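Putative dihydrodipicolinate synthase (PDB 2PCQ) belongs to the dihydrodipicolinate synthetase family, adopts a TIM-barrel fold, assembles from four chains and carries a bound potassium ion. Local coordinates at residues 132-135 against 136-140; 156-159 against 160-163. All coordinates share one frame; numbering follows the deposited sequence.

Interaction 1 of 2, residues 132-135 against 136-140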
loop_
_atom_site.group_PDB
_atom_site.type_symbol
_atom_site.label_atom_id
_atom_site.label_comp_id
_atom_site.label_asym_id
_atom_site.label_seq_id
_atom_site.Cartn_x
_atom_site.Cartn_y
_atom_site.Cartn_z
ATOM N N VAL A 132 -11.195 0.898 3.683
ATOM C CA VAL A 132 -11.567 1.916 2.708
ATOM C C VAL A 132 -11.347 3.272 3.357
ATOM O O VAL A 132 -11.386 3.406 4.581
ATOM C CB VAL A 132 -13.052 1.812 2.251
ATOM C CG1 VAL A 132 -13.282 0.497 1.513
ATOM C CG2 VAL A 132 -13.986 1.951 3.445
ATOM N N ASP A 133 -11.119 4.282 2.532
ATOM C CA ASP A 133 -10.874 5.619 3.035
ATOM C C ASP A 133 -12.154 6.443 3.172
ATOM O O ASP A 133 -13.197 6.099 2.619
ATOM C CB ASP A 133 -9.882 6.324 2.103
ATOM C CG ASP A 133 -9.416 7.662 2.640
ATOM O OD1 ASP A 133 -9.171 7.760 3.860
ATOM O OD2 ASP A 133 -9.281 8.612 1.840
ATOM N N LEU A 134 -12.067 7.507 3.962
ATOM C CA LEU A 134 -13.161 8.449 4.166
ATOM C C LEU A 134 -12.425 9.776 4.028
ATOM O O LEU A 134 -11.957 10.350 5.013
ATOM C CB LEU A 134 -13.775 8.316 5.562
ATOM C CG LEU A 134 -14.930 9.288 5.868
ATOM C CD1 LEU A 134 -15.985 9.214 4.782
ATOM C CD2 LEU A 134 -15.545 8.953 7.211
ATOM N N PRO A 135 -12.278 10.256 2.782
ATOM C CA PRO A 135 -11.589 11.506 2.461
ATOM C C PRO A 135 -11.972 12.669 3.354
ATOM O O PRO A 135 -13.135 12.827 3.716
ATOM C CB PRO A 135 -11.974 11.748 1.005
ATOM C CG PRO A 135 -12.122 10.356 0.466
ATOM C CD PRO A 135 -12.882 9.668 1.571
ATOM N N LEU A 136 -10.983 13.478 3.716
ATOM C CA LEU A 136 -11.237 14.644 4.547
ATOM C C LEU A 136 -12.170 15.590 3.787
ATOM O O LEU A 136 -12.956 16.319 4.395
ATOM C CB LEU A 136 -9.916 15.343 4.905
ATOM C CG LEU A 136 -8.997 14.522 5.824
ATOM C CD1 LEU A 136 -7.651 15.217 6.005
ATOM C CD2 LEU A 136 -9.687 14.314 7.164
ATOM N N GLU A 137 -12.094 15.566 2.458
ATOM C CA GLU A 137 -12.963 16.410 1.639
ATOM C C GLU A 137 -14.416 16.028 1.902
ATOM O O GLU A 137 -15.282 16.891 2.003
ATOM C CB GLU A 137 -12.677 16.225 0.143
ATOM C CG GLU A 137 -11.355 16.790 -0.365
ATOM C CD GLU A 137 -10.137 16.055 0.179
ATOM O OE1 GLU A 137 -10.230 14.831 0.428
ATOM O OE2 GLU A 137 -9.080 16.703 0.341
ATOM N N ALA A 138 -14.678 14.726 1.998
ATOM C CA ALA A 138 -16.029 14.237 2.251
ATOM C C ALA A 138 -16.470 14.613 3.661
ATOM O O ALA A 138 -17.615 15.008 3.877
ATOM C CB ALA A 138 -16.084 12.725 2.068
ATOM N N VAL A 139 -15.562 14.488 4.624
ATOM C CA VAL A 139 -15.888 14.838 6.003
ATOM C C VAL A 139 -16.278 16.313 6.087
ATOM O O VAL A 139 -17.233 16.671 6.772
ATOM C CB VAL A 139 -14.693 14.583 6.957
ATOM C CG1 VAL A 139 -15.054 15.027 8.375
ATOM C CG2 VAL A 139 -14.319 13.099 6.951
ATOM N N GLU A 140 -15.542 17.169 5.383
ATOM C CA GLU A 140 -15.831 18.595 5.398
ATOM C C GLU A 140 -17.163 18.921 4.716
ATOM O O GLU A 140 -17.870 19.841 5.124
ATOM C CB GLU A 140 -14.689 19.378 4.738
ATOM C CG GLU A 140 -14.950 20.882 4.663
ATOM C CD GLU A 140 -13.685 21.695 4.477
ATOM O OE1 GLU A 140 -12.719 21.175 3.886
ATOM O OE2 GLU A 140 -13.662 22.865 4.913
#

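Interaction 2 of 2, residues 156-159 against 160-163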
loop_
_atom_site.group_PDB
_atom_site.type_symbol
_atom_site.label_atom_id
_atom_site.label_comp_id
_atom_site.label_asym_id
_atom_site.label_seq_id
_atom_site.Cartn_x
_atom_site.Cartn_y
_atom_site.Cartn_z
ATOM N N GLY A 156 -5.606 6.434 13.729
ATOM C CA GLY A 156 -4.329 6.668 14.376
ATOM C C GLY A 156 -3.523 7.664 13.555
ATOM O O GLY A 156 -2.345 7.891 13.814
ATOM N N ASP A 157 -4.157 8.249 12.544
ATOM C CA ASP A 157 -3.493 9.242 11.703
ATOM C C ASP A 157 -3.911 10.593 12.266
ATOM O O ASP A 157 -4.964 11.121 11.909
ATOM C CB ASP A 157 -3.955 9.106 10.246
ATOM C CG ASP A 157 -3.336 10.154 9.333
ATOM O OD1 ASP A 157 -2.718 11.111 9.846
ATOM O OD2 ASP A 157 -3.474 10.028 8.100
ATOM N N LEU A 158 -3.083 11.149 13.142
ATOM C CA LEU A 158 -3.412 12.414 13.780
ATOM C C LEU A 158 -3.410 13.634 12.870
ATOM O O LEU A 158 -3.776 14.726 13.305
ATOM C CB LEU A 158 -2.518 12.645 15.008
ATOM C CG LEU A 158 -2.614 11.570 16.108
ATOM C CD1 LEU A 158 -2.358 12.199 17.466
ATOM C CD2 LEU A 158 -3.981 10.925 16.117
ATOM N N SER A 159 -3.000 13.460 11.614
ATOM C CA SER A 159 -3.039 14.563 10.661
ATOM C C SER A 159 -4.522 14.844 10.428
ATOM O O SER A 159 -4.932 15.992 10.243
ATOM C CB SER A 159 -2.382 14.173 9.331
ATOM O OG SER A 159 -0.972 14.217 9.437
ATOM N N ARG A 160 -5.324 13.783 10.444
ATOM C CA ARG A 160 -6.765 13.919 10.243
ATOM C C ARG A 160 -7.384 14.638 11.438
ATOM O O ARG A 160 -8.214 15.530 11.272
ATOM C CB ARG A 160 -7.413 12.541 10.057
ATOM C CG ARG A 160 -7.013 11.833 8.757
ATOM C CD ARG A 160 -7.605 10.424 8.678
ATOM N NE ARG A 160 -9.067 10.430 8.726
ATOM C CZ ARG A 160 -9.860 10.466 7.656
ATOM N NH1 ARG A 160 -9.341 10.492 6.436
ATOM N NH2 ARG A 160 -11.178 10.487 7.808
ATOM N N ILE A 161 -6.967 14.257 12.642
ATOM C CA ILE A 161 -7.481 14.879 13.862
ATOM C C ILE A 161 -7.142 16.371 13.852
ATOM O O ILE A 161 -7.983 17.211 14.184
ATOM C CB ILE A 161 -6.859 14.241 15.130
ATOM C CG1 ILE A 161 -7.113 12.727 15.146
ATOM C CG2 ILE A 161 -7.428 14.904 16.378
ATOM C CD1 ILE A 161 -8.557 12.329 15.302
ATOM N N ALA A 162 -5.907 16.690 13.470
ATOM C CA ALA A 162 -5.455 18.079 13.412
ATOM C C ALA A 162 -6.297 18.862 12.408
ATOM O O ALA A 162 -6.604 20.039 12.621
ATOM C CB ALA A 162 -3.975 18.137 13.021
ATOM N N PHE A 163 -6.663 18.201 11.313
ATOM C CA PHE A 163 -7.484 18.817 10.279
ATOM C C PHE A 163 -8.854 19.193 10.849
ATOM O O PHE A 163 -9.306 20.322 10.692
ATOM C CB PHE A 163 -7.672 17.855 9.100
ATOM C CG PHE A 163 -8.635 18.354 8.059
ATOM C CD1 PHE A 163 -8.195 19.144 7.001
ATOM C CD2 PHE A 163 -9.989 18.046 8.144
ATOM C CE1 PHE A 163 -9.094 19.619 6.039
ATOM C CE2 PHE A 163 -10.893 18.515 7.193
ATOM C CZ PHE A 163 -10.447 19.303 6.138
#

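Interaction 1 of 2, residues 132-135 against 136-140
Helix 136-142, a short helix in the segment that joins barrel strands 121-125 and 148-153 of this TIM barrel, is preceded by P135 at the N-cap position. P135 has no backbone N-H to give, but its carbonyl oxygen accepts from the first turn of the helix. V139 N donates to P135 O at 3.1 Å with an N-H...O angle of 159°, whereas the bond from A138 N to the same oxygen is weak and strongly bent. The side chains one turn on close round this acceptor: A138 CB is 3.4 Å from P135 O and V139 CG2 3.5 Å from it. V139 brings CG2 there because CG1 takes the position anti to the backbone N (chi1 177°), which turns CG2 back toward the start of the helix. The same methyl meets L134, whose chain crosses that of V139 at about a right angle, L134 CG lying 4.0 Å from V139 CG2. L134 also faces L123 and H125 of strand 121-125, while L108 of helix 107-118 touches both L134 and A138; V139 also touches L168 and F171. L136 points off the cap and packs on R160, F163 and Y164 of helix 158-167. On the exposed side E137 bends at chi2 (67°) and folds its carboxylate back along the helix start, until E137 OE1 lies 3.6 Å from CB of the P135 ring.

Interaction 2 of 2, residues 156-159 against 160-163
The backbone enters helix 158-167 through D157, the N-cap residue, and the first turns are tied by R160 N to D157 O (3.1 Å), A162 N to L158 O (2.9 Å) and F163 N to S159 O. The D157 side chain caps this end: with CG anti to the backbone N (chi1 178°), OD1 accepts from S159 N at 3.0 Å, the N-H arriving on the anti side and 32° out of the carboxylate plane. The other oxygen, OD2, rests on the aliphatic part of R160, 4.0 Å from R160 CG. The two chains cross at about a right angle, and D157 OD2 stays 5.6 Å from R160 NE, so the arginine passes the cap with its methylenes. Its guanidinium instead forms a salt bridge through NE with D153 of strand 148-153. On another side of the turn L158 and I161 run alongside each other in the same direction, with L158 CD2 3.7 Å from I161 CG1; L187 touches both. S159 OG hydrogen-bonds to NE2 of H177 of the third subunit, whose L158 touches L158 of this chain. In this beta-alpha-beta unit the D157 carboxylate answers a first-turn N-H, and its negative charge would be expected to suit the helix dipole, while the arginine directs NE to D153 of the preceding strand.

Interactions 1 and 2 follow one another along the chain on either side of strand 148-153, and their centres lie 12 Å apart. They meet through R160 of 156-163: R160 NH2 is 2.9 Å from L134 O, a probable hydrogen bond that ties the loop before helix 136-142 to the next helix, and R160 NH1 lies 3.8 Å from D133 OD1, a long and weak approach of opposite charges. Side-chain packing adds to this: L136 CD2 lies 3.9 Å from F163 CD2, and the carboxylate atom E140 OE1 3.7 Å from F163 CZ. The potassium ion, at the site of A143 and V148, is about 10 Å from the V139 side chain and about 13 Å from that of F163.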